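Local coordinates for putative peptidase (Chlamydophila abortus, PDB 3CE2), which probably acts as a zinc-dependent oligopeptidase of the M3B family, hydrolysing a variety of small bioactive peptides, at residues A[187-192]-A[233-238]; A[469-474]-A[507-512]; A[273-278]-A[572-577]; A[544-549]-A[593-598]. All coordinates share one frame; numbering follows the deposited sequence.

Interaction 1: A[187-192]-A[233-238]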
loop_
_atom_site.group_PDB
_atom_site.type_symbol
_atom_site.label_atom_id
_atom_site.label_comp_id
_atom_site.label_asym_id
_atom_site.label_seq_id
_atom_site.Cartn_x
_atom_site.Cartn_y
_atom_site.Cartn_z
ATOM N N SER A 187 13.008 -18.844 3.722
ATOM C CA SER A 187 13.093 -20.102 4.440
ATOM C C SER A 187 13.903 -19.895 5.722
ATOM O O SER A 187 13.563 -20.460 6.760
ATOM C CB SER A 187 13.654 -21.237 3.575
ATOM O OG SER A 187 14.522 -20.734 2.584
ATOM N N LEU A 188 14.948 -19.065 5.670
ATOM C CA LEU A 188 15.749 -18.805 6.886
ATOM C C LEU A 188 14.994 -17.961 7.894
ATOM O O LEU A 188 14.900 -18.300 9.083
ATOM C CB LEU A 188 17.041 -18.085 6.563
ATOM C CG LEU A 188 18.082 -18.942 5.882
ATOM C CD1 LEU A 188 19.102 -18.012 5.270
ATOM C CD2 LEU A 188 18.729 -19.873 6.846
ATOM N N SER A 189 14.459 -16.857 7.401
ATOM C CA SER A 189 13.861 -15.875 8.261
ATOM C C SER A 189 12.576 -16.387 8.878
ATOM O O SER A 189 12.372 -16.262 10.072
ATOM C CB SER A 189 13.566 -14.615 7.482
ATOM O OG SER A 189 13.177 -13.638 8.405
ATOM N N ASP A 190 11.717 -16.982 8.064
ATOM C CA ASP A 190 10.403 -17.385 8.519
ATOM C C ASP A 190 10.332 -18.790 9.093
ATOM O O ASP A 190 9.453 -19.059 9.905
ATOM C CB ASP A 190 9.391 -17.222 7.391
ATOM C CG ASP A 190 9.323 -15.786 6.894
ATOM O OD1 ASP A 190 9.707 -14.866 7.663
ATOM O OD2 ASP A 190 8.921 -15.572 5.733
ATOM N N SER A 191 11.249 -19.678 8.707
ATOM C CA SER A 191 11.094 -21.099 9.057
ATOM C C SER A 191 12.226 -21.743 9.815
ATOM O O SER A 191 11.982 -22.397 10.816
ATOM C CB SER A 191 10.799 -21.970 7.825
ATOM O OG SER A 191 9.616 -21.547 7.167
ATOM N N GLU A 192 13.455 -21.598 9.334
ATOM C CA GLU A 192 14.513 -22.505 9.776
ATOM C C GLU A 192 15.400 -21.981 10.878
ATOM O O GLU A 192 15.810 -22.724 11.764
ATOM C CB GLU A 192 15.311 -23.016 8.580
ATOM C CG GLU A 192 14.363 -23.625 7.582
ATOM C CD GLU A 192 15.015 -24.551 6.594
ATOM O OE1 GLU A 192 15.926 -24.085 5.878
ATOM O OE2 GLU A 192 14.579 -25.729 6.513
ATOM N N CYS A 233 17.214 -9.704 17.924
ATOM C CA CYS A 233 18.499 -9.307 17.355
ATOM C C CYS A 233 19.469 -10.479 17.303
ATOM O O CYS A 233 20.180 -10.662 16.319
ATOM C CB CYS A 233 19.125 -8.171 18.141
ATOM S SG CYS A 233 18.287 -6.589 17.989
ATOM N N GLU A 234 19.512 -11.274 18.366
ATOM C CA GLU A 234 20.446 -12.393 18.388
ATOM C C GLU A 234 20.141 -13.406 17.280
ATOM O O GLU A 234 21.056 -13.943 16.644
ATOM C CB GLU A 234 20.456 -13.048 19.749
ATOM C CG GLU A 234 21.372 -12.343 20.702
ATOM C CD GLU A 234 21.053 -12.635 22.165
ATOM O OE1 GLU A 234 20.973 -13.827 22.536
ATOM O OE2 GLU A 234 20.902 -11.671 22.951
ATOM N N ARG A 235 18.860 -13.635 17.018
ATOM C CA ARG A 235 18.463 -14.545 15.958
ATOM C C ARG A 235 19.126 -14.155 14.639
ATOM O O ARG A 235 19.711 -14.993 13.974
ATOM C CB ARG A 235 16.927 -14.617 15.795
ATOM C CG ARG A 235 16.534 -15.817 14.901
ATOM C CD ARG A 235 15.085 -16.266 14.969
ATOM N NE ARG A 235 14.318 -15.588 13.945
ATOM C CZ ARG A 235 13.816 -16.189 12.881
ATOM N NH1 ARG A 235 13.969 -17.483 12.710
ATOM N NH2 ARG A 235 13.154 -15.480 11.993
ATOM N N TYR A 236 19.057 -12.878 14.268
ATOM C CA TYR A 236 19.578 -12.463 12.982
ATOM C C TYR A 236 21.087 -12.303 12.996
ATOM O O TYR A 236 21.791 -12.631 12.034
ATOM C CB TYR A 236 18.864 -11.194 12.505
ATOM C CG TYR A 236 17.445 -11.521 12.066
ATOM C CD1 TYR A 236 17.155 -11.802 10.728
ATOM C CD2 TYR A 236 16.410 -11.605 12.995
ATOM C CE1 TYR A 236 15.887 -12.134 10.335
ATOM C CE2 TYR A 236 15.137 -11.908 12.601
ATOM C CZ TYR A 236 14.881 -12.193 11.277
ATOM O OH TYR A 236 13.601 -12.517 10.891
ATOM N N HIS A 237 21.594 -11.798 14.097
ATOM C CA HIS A 237 23.008 -11.550 14.193
ATOM C C HIS A 237 23.764 -12.839 13.907
ATOM O O HIS A 237 24.768 -12.843 13.192
ATOM C CB HIS A 237 23.330 -11.013 15.579
ATOM C CG HIS A 237 24.791 -10.929 15.854
ATOM N ND1 HIS A 237 25.611 -10.017 15.218
ATOM C CD2 HIS A 237 25.589 -11.666 16.668
ATOM C CE1 HIS A 237 26.850 -10.180 15.648
ATOM N NE2 HIS A 237 26.864 -11.181 16.515
ATOM N N SER A 238 23.274 -13.954 14.427
ATOM C CA SER A 238 23.994 -15.200 14.193
ATOM C C SER A 238 23.986 -15.715 12.731
ATOM O O SER A 238 24.774 -16.569 12.380
ATOM C CB SER A 238 23.545 -16.264 15.179
ATOM O OG SER A 238 22.141 -16.351 15.189
#
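Ser189 and Tyr236 meet between two helices of the largely helical M3 peptidase fold, near the C-terminal ends of helices 180-192 and 222-237. The axes of the two short segments come no nearer than 11.5 Å and run at 130° to each other, a separation that long side chains from the second helix bridge.

Hydrogen bonding joins the two hydroxyls: Ser189 OG and Tyr236 OH lie 2.8 Å apart, and the proton of the bond may belong to either hydroxyl. The serine oxygen sits at the edge of the tyrosine ring and in its plane. Placing OG anti to the backbone N (chi1 -171°) carries it to this position. Tyr236 OH is also hydrogen-bonded to His210 NE2 of helix 210-217, so two partners hold the phenol oxygen of a buried ring. Serine, short and polar, suits a place where a hydroxyl is met by the phenol of the facing helix.

Arg235, bent at chi3, points toward the other segment and brings its guanidinium near the end of helix 180-192; its exact fit against the Ser189 carbonyl is doubtful. The group is placed more securely by a cation-pi contact with Phe195, and NH1 makes a weak hydrogen bond to Ile193 O. A positive charge probably suits the carbonyl-rich end of a helix. Asp190 OD1, 5.6 Å from Arg235 NH2, would probably favour it too, though without contact. Helix 180-192 widens into a pi-type turn over its last residues, with Glu192 N bonded to Ser187 O at 2.8 Å.

Interaction 2: A[469-474]-A[507-512]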
loop_
_atom_site.group_PDB
_atom_site.type_symbol
_atom_site.label_atom_id
_atom_site.label_comp_id
_atom_site.label_asym_id
_atom_site.label_seq_id
_atom_site.Cartn_x
_atom_site.Cartn_y
_atom_site.Cartn_z
ATOM N N LEU A 469 5.920 7.133 8.462
ATOM C CA LEU A 469 6.667 8.176 7.766
ATOM C C LEU A 469 8.172 8.094 8.023
ATOM O O LEU A 469 8.945 7.794 7.115
ATOM C CB LEU A 469 6.105 9.551 8.094
ATOM C CG LEU A 469 6.964 10.782 7.796
ATOM C CD1 LEU A 469 7.713 10.644 6.506
ATOM C CD2 LEU A 469 6.105 12.029 7.749
ATOM N N PHE A 470 8.591 8.343 9.257
ATOM C CA PHE A 470 10.027 8.388 9.581
ATOM C C PHE A 470 10.750 7.061 9.405
ATOM O O PHE A 470 11.784 6.988 8.721
ATOM C CB PHE A 470 10.260 8.963 10.988
ATOM C CG PHE A 470 10.028 10.436 11.055
ATOM C CD1 PHE A 470 11.075 11.326 10.858
ATOM C CD2 PHE A 470 8.755 10.941 11.233
ATOM C CE1 PHE A 470 10.867 12.699 10.869
ATOM C CE2 PHE A 470 8.543 12.311 11.257
ATOM C CZ PHE A 470 9.600 13.189 11.067
ATOM N N ARG A 471 10.202 6.017 10.016
ATOM C CA ARG A 471 10.823 4.714 9.931
ATOM C C ARG A 471 10.929 4.257 8.489
ATOM O O ARG A 471 11.931 3.671 8.117
ATOM C CB ARG A 471 10.119 3.669 10.793
ATOM C CG ARG A 471 10.893 2.368 10.803
ATOM C CD ARG A 471 10.944 1.702 12.161
ATOM N NE ARG A 471 9.919 0.667 12.367
ATOM C CZ ARG A 471 10.106 -0.644 12.185
ATOM N NH1 ARG A 471 9.110 -1.498 12.425
ATOM N NH2 ARG A 471 11.283 -1.101 11.762
ATOM N N GLN A 472 9.923 4.536 7.663
ATOM C CA GLN A 472 10.010 4.145 6.239
ATOM C C GLN A 472 11.068 4.932 5.482
ATOM O O GLN A 472 11.711 4.418 4.566
ATOM C CB GLN A 472 8.666 4.289 5.551
ATOM C CG GLN A 472 7.551 3.584 6.315
ATOM C CD GLN A 472 7.848 2.107 6.503
ATOM O OE1 GLN A 472 8.224 1.424 5.563
ATOM N NE2 GLN A 472 7.680 1.613 7.715
ATOM N N VAL A 473 11.272 6.184 5.871
ATOM C CA VAL A 473 12.229 7.011 5.160
ATOM C C VAL A 473 13.648 6.564 5.554
ATOM O O VAL A 473 14.586 6.537 4.738
ATOM C CB VAL A 473 11.974 8.495 5.454
ATOM C CG1 VAL A 473 13.110 9.347 4.931
ATOM C CG2 VAL A 473 10.647 8.929 4.845
ATOM N N LEU A 474 13.801 6.159 6.805
ATOM C CA LEU A 474 15.042 5.500 7.168
ATOM C C LEU A 474 15.300 4.341 6.208
ATOM O O LEU A 474 16.351 4.329 5.553
ATOM C CB LEU A 474 15.009 5.031 8.617
ATOM C CG LEU A 474 16.333 4.681 9.297
ATOM C CD1 LEU A 474 16.050 4.451 10.738
ATOM C CD2 LEU A 474 16.938 3.450 8.708
ATOM N N GLU A 507 21.477 9.204 12.590
ATOM C CA GLU A 507 20.879 10.420 12.026
ATOM C C GLU A 507 19.424 10.580 12.460
ATOM O O GLU A 507 18.945 11.696 12.588
ATOM C CB GLU A 507 21.001 10.475 10.488
ATOM C CG GLU A 507 22.439 10.432 9.981
ATOM C CD GLU A 507 22.558 10.539 8.456
ATOM O OE1 GLU A 507 22.257 11.632 7.922
ATOM O OE2 GLU A 507 22.969 9.547 7.786
ATOM N N PHE A 508 18.723 9.482 12.712
ATOM C CA PHE A 508 17.308 9.593 13.017
ATOM C C PHE A 508 17.050 9.571 14.493
ATOM O O PHE A 508 16.180 10.266 14.988
ATOM C CB PHE A 508 16.518 8.460 12.372
ATOM C CG PHE A 508 16.301 8.632 10.900
ATOM C CD1 PHE A 508 15.088 9.074 10.411
ATOM C CD2 PHE A 508 17.300 8.346 10.002
ATOM C CE1 PHE A 508 14.893 9.245 9.052
ATOM C CE2 PHE A 508 17.096 8.495 8.635
ATOM C CZ PHE A 508 15.893 8.951 8.171
ATOM N N TYR A 509 17.807 8.765 15.213
ATOM C CA TYR A 509 17.405 8.445 16.558
ATOM C C TYR A 509 18.458 8.807 17.569
ATOM O O TYR A 509 18.233 8.650 18.778
ATOM C CB TYR A 509 17.122 6.946 16.639
ATOM C CG TYR A 509 15.966 6.490 15.781
ATOM C CD1 TYR A 509 14.660 6.852 16.091
ATOM C CD2 TYR A 509 16.180 5.689 14.670
ATOM C CE1 TYR A 509 13.594 6.429 15.319
ATOM C CE2 TYR A 509 15.129 5.279 13.878
ATOM C CZ TYR A 509 13.837 5.642 14.208
ATOM O OH TYR A 509 12.791 5.230 13.403
ATOM N N GLY A 510 19.606 9.277 17.070
ATOM C CA GLY A 510 20.782 9.610 17.893
ATOM C C GLY A 510 20.543 10.496 19.109
ATOM O O GLY A 510 21.095 10.254 20.184
ATOM N N GLU A 511 19.718 11.522 18.961
ATOM C CA GLU A 511 19.492 12.424 20.077
ATOM C C GLU A 511 18.567 11.865 21.137
ATOM O O GLU A 511 18.323 12.528 22.127
ATOM C CB GLU A 511 18.940 13.779 19.602
ATOM C CG GLU A 511 19.870 14.549 18.667
ATOM C CD GLU A 511 21.301 14.609 19.187
ATOM O OE1 GLU A 511 21.553 15.338 20.174
ATOM O OE2 GLU A 511 22.175 13.927 18.605
ATOM N N ILE A 512 18.010 10.678 20.958
ATOM C CA ILE A 512 17.023 10.242 21.956
ATOM C C ILE A 512 17.167 8.786 22.362
ATOM O O ILE A 512 16.928 8.436 23.512
ATOM C CB ILE A 512 15.568 10.528 21.492
ATOM C CG1 ILE A 512 14.552 10.147 22.564
ATOM C CG2 ILE A 512 15.254 9.761 20.206
ATOM C CD1 ILE A 512 14.869 10.660 23.958
#
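Helices 451-487 and 494-509, consecutive in the chain, pack together where Leu474 meets Phe508 and Tyr509. Leu474 CB stands over the centre of the Phe508 ring, 4.0 Å from its centroid and 10° off the normal, a CH-pi contact against the flat aromatic face. With CG anti to the backbone N (chi1 -163°), the branched end of the leucine runs on past the ring, and CD1 comes to the edge of the next aromatic residue, 3.4 Å from Tyr509 CE2. One leucine thus serves two rings, for which a branched, flexible apolar chain is well suited. Val473 adds a more distant touch, its CG1 4.3 Å from Phe508 CZ.

Within this helical core of the M3 peptidase fold, Val288 of helix 278-289 touches Phe470, Val473 and Phe508. The two aromatics of helix 494-509 also pack on each other: Phe508 CB lies 3.6 Å above the plane of the Tyr509 ring, displaced toward its rim. Phe313, which follows the zinc ligand His312 in the sequence, meets the Tyr509 ring edge-to-face. The hydroxyl of Tyr509 comes near the base of Arg471, with OH 4.0 Å from CB, while the bent arginine chain leads away to a weak hydrogen bond between NE and Tyr317 OH.

Interaction 3: A[273-278]-A[572-577]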
loop_
_atom_site.group_PDB
_atom_site.type_symbol
_atom_site.label_atom_id
_atom_site.label_comp_id
_atom_site.label_asym_id
_atom_site.label_seq_id
_atom_site.Cartn_x
_atom_site.Cartn_y
_atom_site.Cartn_z
ATOM N N HIS A 273 8.590 4.026 -14.178
ATOM C CA HIS A 273 7.229 3.635 -14.447
ATOM C C HIS A 273 6.269 4.772 -14.081
ATOM O O HIS A 273 5.449 5.204 -14.888
ATOM C CB HIS A 273 6.895 2.353 -13.668
ATOM C CG HIS A 273 5.481 1.883 -13.852
ATOM N ND1 HIS A 273 4.882 1.779 -15.097
ATOM C CD2 HIS A 273 4.548 1.485 -12.951
ATOM C CE1 HIS A 273 3.640 1.350 -14.951
ATOM N NE2 HIS A 273 3.414 1.159 -13.661
ATOM N N ASN A 274 6.388 5.262 -12.860
ATOM C CA ASN A 274 5.522 6.321 -12.365
ATOM C C ASN A 274 6.023 7.707 -12.707
ATOM O O ASN A 274 5.457 8.706 -12.258
ATOM C CB ASN A 274 5.418 6.221 -10.858
ATOM C CG ASN A 274 4.396 5.222 -10.424
ATOM O OD1 ASN A 274 4.551 4.581 -9.382
ATOM N ND2 ASN A 274 3.320 5.086 -11.210
ATOM N N ASN A 275 7.104 7.762 -13.478
ATOM C CA ASN A 275 7.680 9.027 -13.876
ATOM C C ASN A 275 8.049 9.942 -12.702
ATOM O O ASN A 275 7.735 11.130 -12.710
ATOM C CB ASN A 275 6.711 9.765 -14.768
ATOM C CG ASN A 275 7.382 10.873 -15.504
ATOM O OD1 ASN A 275 8.610 10.905 -15.570
ATOM N ND2 ASN A 275 6.605 11.798 -16.054
ATOM N N ILE A 276 8.723 9.401 -11.695
ATOM C CA ILE A 276 9.109 10.206 -10.555
ATOM C C ILE A 276 10.562 10.684 -10.688
ATOM O O ILE A 276 11.464 9.892 -10.961
ATOM C CB ILE A 276 8.959 9.400 -9.274
ATOM C CG1 ILE A 276 7.617 8.646 -9.288
ATOM C CG2 ILE A 276 9.160 10.294 -8.026
ATOM C CD1 ILE A 276 6.510 9.377 -8.660
ATOM N N PRO A 277 10.789 11.999 -10.531
ATOM C CA PRO A 277 12.159 12.502 -10.589
ATOM C C PRO A 277 12.913 12.017 -9.361
ATOM O O PRO A 277 12.355 12.011 -8.264
ATOM C CB PRO A 277 11.984 14.040 -10.536
ATOM C CG PRO A 277 10.547 14.287 -10.770
ATOM C CD PRO A 277 9.812 13.074 -10.297
ATOM N N THR A 278 14.171 11.625 -9.535
ATOM C CA THR A 278 14.938 11.104 -8.410
ATOM C C THR A 278 14.990 12.152 -7.312
ATOM O O THR A 278 15.138 11.831 -6.123
ATOM C CB THR A 278 16.379 10.730 -8.792
ATOM O OG1 THR A 278 17.178 11.913 -8.828
ATOM C CG2 THR A 278 16.438 10.023 -10.143
ATOM N N SER A 572 -5.725 8.983 -14.340
ATOM C CA SER A 572 -5.735 9.687 -15.627
ATOM C C SER A 572 -4.426 10.374 -16.007
ATOM O O SER A 572 -4.266 10.858 -17.120
ATOM C CB SER A 572 -6.877 10.699 -15.679
ATOM O OG SER A 572 -6.927 11.468 -14.503
ATOM N N ASP A 573 -3.476 10.403 -15.095
ATOM C CA ASP A 573 -2.211 11.008 -15.406
ATOM C C ASP A 573 -1.193 10.375 -14.471
ATOM O O ASP A 573 -1.559 9.585 -13.605
ATOM C CB ASP A 573 -2.320 12.505 -15.151
ATOM C CG ASP A 573 -1.346 13.333 -15.985
ATOM O OD1 ASP A 573 -0.392 12.794 -16.598
ATOM O OD2 ASP A 573 -1.543 14.563 -16.015
ATOM N N PHE A 574 0.078 10.715 -14.639
ATOM C CA PHE A 574 1.105 10.332 -13.680
ATOM C C PHE A 574 0.737 10.822 -12.299
ATOM O O PHE A 574 0.189 11.912 -12.148
ATOM C CB PHE A 574 2.464 10.887 -14.110
ATOM C CG PHE A 574 2.953 10.298 -15.402
ATOM C CD1 PHE A 574 3.246 8.929 -15.490
ATOM C CD2 PHE A 574 3.056 11.079 -16.550
ATOM C CE1 PHE A 574 3.663 8.368 -16.685
ATOM C CE2 PHE A 574 3.485 10.511 -17.750
ATOM C CZ PHE A 574 3.779 9.164 -17.817
ATOM N N PRO A 575 1.032 10.018 -11.279
ATOM C CA PRO A 575 0.592 10.344 -9.904
ATOM C C PRO A 575 1.002 11.729 -9.386
ATOM O O PRO A 575 0.206 12.383 -8.712
ATOM C CB PRO A 575 1.222 9.241 -9.046
ATOM C CG PRO A 575 2.276 8.561 -9.945
ATOM C CD PRO A 575 1.800 8.758 -11.359
ATOM N N LEU A 576 2.220 12.183 -9.677
ATOM C CA LEU A 576 2.600 13.515 -9.183
ATOM C C LEU A 576 1.806 14.604 -9.887
ATOM O O LEU A 576 1.441 15.615 -9.268
ATOM C CB LEU A 576 4.100 13.789 -9.301
ATOM C CG LEU A 576 5.057 12.863 -8.536
ATOM C CD1 LEU A 576 6.487 13.298 -8.760
ATOM C CD2 LEU A 576 4.731 12.708 -7.028
ATOM N N GLU A 577 1.545 14.402 -11.177
ATOM C CA GLU A 577 0.717 15.332 -11.934
ATOM C C GLU A 577 -0.698 15.395 -11.377
ATOM O O GLU A 577 -1.235 16.488 -11.188
ATOM C CB GLU A 577 0.717 15.000 -13.420
ATOM C CG GLU A 577 2.054 15.315 -14.056
ATOM C CD GLU A 577 2.437 16.783 -13.831
ATOM O OE1 GLU A 577 1.576 17.666 -14.094
ATOM O OE2 GLU A 577 3.580 17.055 -13.369
#
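A Schellman motif ending helix 266-271 abuts the start of helix 575-581, where Phe574 occupies the N-cap position and meets Asn275. Asn275 is the C-prime residue of the motif and has a positive phi (56°), a backbone shape that asparagine tolerates better than most residues. Its CB lies over one face of the Phe574 ring, 3.8 Å from the centroid, in a CH-pi contact. The amide is tilted 70° from the ring plane rather than stacked on it, and brings ND2 to 3.7 Å from Phe574 CD2. The ring is further framed by Phe150, which it meets edge-to-face.

Proline suits the first turn of a helix, where no N-H is needed for the helical bonding. Pro575 uses its ring as an apolar surface: CG is 3.8 Å from Asn274 ND2, the two side chains crossing at about a right angle. The next residue, Leu576, completes the contact, its CG 3.8 Å from Ile276 CD1 and its CD1 tip to tip with Pro277 CD at 3.7 Å. Before the helix, Asp573 OD1 accepts a hydrogen bond from Phe574 N at 2.9 Å, and its OD2 forms a salt bridge with Lys581.

No hydrogen bond joins the two segments. Van der Waals fit, of hydrocarbon and of amide atoms against the rings, therefore carries the attachment, while the polar bonds of Asp573 and of the Schellman turn stay within their own side of the contact.

Interaction 4: A[544-549]-A[593-598]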
loop_
_atom_site.group_PDB
_atom_site.type_symbol
_atom_site.label_atom_id
_atom_site.label_comp_id
_atom_site.label_asym_id
_atom_site.label_seq_id
_atom_site.Cartn_x
_atom_site.Cartn_y
_atom_site.Cartn_z
ATOM N N ALA A 544 1.120 13.099 1.758
ATOM C CA ALA A 544 0.029 13.676 0.970
ATOM C C ALA A 544 -1.279 13.710 1.756
ATOM O O ALA A 544 -2.015 14.698 1.687
ATOM C CB ALA A 544 -0.157 12.918 -0.303
ATOM N N ALA A 545 -1.572 12.627 2.484
ATOM C CA ALA A 545 -2.826 12.520 3.237
ATOM C C ALA A 545 -2.870 13.606 4.305
ATOM O O ALA A 545 -3.887 14.285 4.472
ATOM C CB ALA A 545 -2.945 11.157 3.881
ATOM N N LEU A 546 -1.747 13.769 5.013
ATOM C CA LEU A 546 -1.651 14.748 6.071
ATOM C C LEU A 546 -1.723 16.182 5.542
ATOM O O LEU A 546 -2.332 17.050 6.165
ATOM C CB LEU A 546 -0.369 14.532 6.860
ATOM C CG LEU A 546 -0.370 13.274 7.715
ATOM C CD1 LEU A 546 0.881 13.269 8.506
ATOM C CD2 LEU A 546 -1.566 13.238 8.638
ATOM N N CYS A 547 -1.113 16.414 4.389
ATOM C CA CYS A 547 -1.192 17.702 3.714
ATOM C C CYS A 547 -2.616 18.058 3.345
ATOM O O CYS A 547 -3.138 19.079 3.774
ATOM C CB CYS A 547 -0.337 17.682 2.455
ATOM S SG CYS A 547 -0.351 19.225 1.512
ATOM N N PHE A 548 -3.252 17.217 2.545
ATOM C CA PHE A 548 -4.665 17.396 2.199
ATOM C C PHE A 548 -5.509 17.643 3.422
ATOM O O PHE A 548 -6.324 18.562 3.466
ATOM C CB PHE A 548 -5.173 16.147 1.524
ATOM C CG PHE A 548 -4.974 16.140 0.054
ATOM C CD1 PHE A 548 -5.370 17.224 -0.711
ATOM C CD2 PHE A 548 -4.440 15.042 -0.574
ATOM C CE1 PHE A 548 -5.209 17.213 -2.075
ATOM C CE2 PHE A 548 -4.282 15.016 -1.934
ATOM C CZ PHE A 548 -4.652 16.099 -2.684
ATOM N N LEU A 549 -5.296 16.826 4.435
ATOM C CA LEU A 549 -6.092 16.929 5.661
ATOM C C LEU A 549 -5.900 18.262 6.400
ATOM O O LEU A 549 -6.871 18.900 6.827
ATOM C CB LEU A 549 -5.804 15.735 6.587
ATOM C CG LEU A 549 -6.587 15.762 7.886
ATOM C CD1 LEU A 549 -8.087 15.857 7.620
ATOM C CD2 LEU A 549 -6.243 14.553 8.741
ATOM N N GLN A 593 5.860 20.188 4.424
ATOM C CA GLN A 593 5.798 21.149 5.513
ATOM C C GLN A 593 4.420 21.172 6.133
ATOM O O GLN A 593 4.278 21.317 7.357
ATOM C CB GLN A 593 6.209 22.533 5.035
ATOM C CG GLN A 593 7.680 22.592 4.715
ATOM C CD GLN A 593 8.177 24.011 4.554
ATOM O OE1 GLN A 593 7.571 24.817 3.843
ATOM N NE2 GLN A 593 9.295 24.325 5.221
ATOM N N LYS A 594 3.402 20.999 5.292
ATOM C CA LYS A 594 2.029 20.911 5.790
ATOM C C LYS A 594 1.853 19.646 6.644
ATOM O O LYS A 594 1.147 19.645 7.660
ATOM C CB LYS A 594 1.035 20.926 4.625
ATOM C CG LYS A 594 0.625 22.310 4.141
ATOM C CD LYS A 594 -0.014 23.072 5.292
ATOM C CE LYS A 594 -0.789 24.292 4.843
ATOM N NZ LYS A 594 -1.273 25.026 6.053
ATOM N N ALA A 595 2.507 18.565 6.237
ATOM C CA ALA A 595 2.465 17.340 7.010
ATOM C C ALA A 595 3.093 17.582 8.369
ATOM O O ALA A 595 2.492 17.302 9.405
ATOM C CB ALA A 595 3.207 16.232 6.273
ATOM N N PHE A 596 4.309 18.112 8.361
ATOM C CA PHE A 596 5.019 18.386 9.605
ATOM C C PHE A 596 4.238 19.304 10.550
ATOM O O PHE A 596 4.251 19.123 11.775
ATOM C CB PHE A 596 6.394 18.965 9.308
ATOM C CG PHE A 596 7.366 17.958 8.779
ATOM C CD1 PHE A 596 7.259 16.632 9.120
ATOM C CD2 PHE A 596 8.423 18.348 7.988
ATOM C CE1 PHE A 596 8.165 15.702 8.657
ATOM C CE2 PHE A 596 9.336 17.424 7.519
ATOM C CZ PHE A 596 9.196 16.088 7.860
ATOM N N CYS A 597 3.537 20.273 9.979
ATOM C CA CYS A 597 2.666 21.130 10.779
ATOM C C CYS A 597 1.655 20.338 11.575
ATOM O O CYS A 597 1.485 20.532 12.775
ATOM C CB CYS A 597 1.938 22.134 9.890
ATOM S SG CYS A 597 3.034 23.450 9.329
ATOM N N PHE A 598 0.963 19.453 10.883
ATOM C CA PHE A 598 -0.008 18.591 11.511
ATOM C C PHE A 598 0.622 17.803 12.660
ATOM O O PHE A 598 0.045 17.685 13.739
ATOM C CB PHE A 598 -0.557 17.627 10.462
ATOM C CG PHE A 598 -1.647 16.743 10.968
ATOM C CD1 PHE A 598 -2.982 17.052 10.707
ATOM C CD2 PHE A 598 -1.347 15.603 11.696
ATOM C CE1 PHE A 598 -3.993 16.236 11.169
ATOM C CE2 PHE A 598 -2.361 14.781 12.171
ATOM C CZ PHE A 598 -3.686 15.097 11.913
#
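With CG anti to the backbone N (chi1 -176°), Phe598 swings its ring out toward Leu546 and Leu549; Leu546, its CG anti to the carbonyl carbon instead (chi1 -70°), reaches back over that ring. Leu546 CD2 sits above one face, 4.0 Å from the centroid of the Phe598 ring and toward its rim, in a CH-pi contact. Leu549 CD2 approaches the same ring obliquely, 3.7 Å from CE1.

The helices themselves come close, their segment axes 7.6 Å apart and crossing at 76°. Ala595 suits the crossing point because its methyl leaves room for the backbones: its CA is 4.9 Å from Cys547 CA, and its CB 4.0 Å from Leu546 CB. Compact Cys547 also fits, laying SG 3.8 Å from Lys594 CB. Only the aliphatic base of that lysine packs here; the chain then leads away to a salt bridge between NZ and Glu556.

Helix 536-553 is thus packed against helix 590-607, and it also touches helix 431-447, which follows the zinc ligand Glu430: Ala544 lies on Ile431, Ala545 on Thr434, Phe548 on Leu435 and Leu549 on Met438.

How the interactions relate
Interactions 2 and 4 are buried, apolar helix-to-helix contacts, each with a leucine over a phenylalanine face, and they touch directly through Phe470 CZ and Phe596 CE1, 3.8 Å apart. Interaction 3 is only partly buried and joins helix ends rather than helix flanks, with asparagines and prolines among its apolar groups. It neighbours interaction 4, nearest atoms about 8 Å apart, and the next helix after its helix 575-581 carries segment 593-598. Interaction 1 touches none of the others; its centre is about 24 Å from that of interaction 2 and about 38 Å from those of interactions 3 and 4. Also buried, it rests on a hydroxyl pair, with an arginine nearby whose detail is doubtful, and buries the smallest surface.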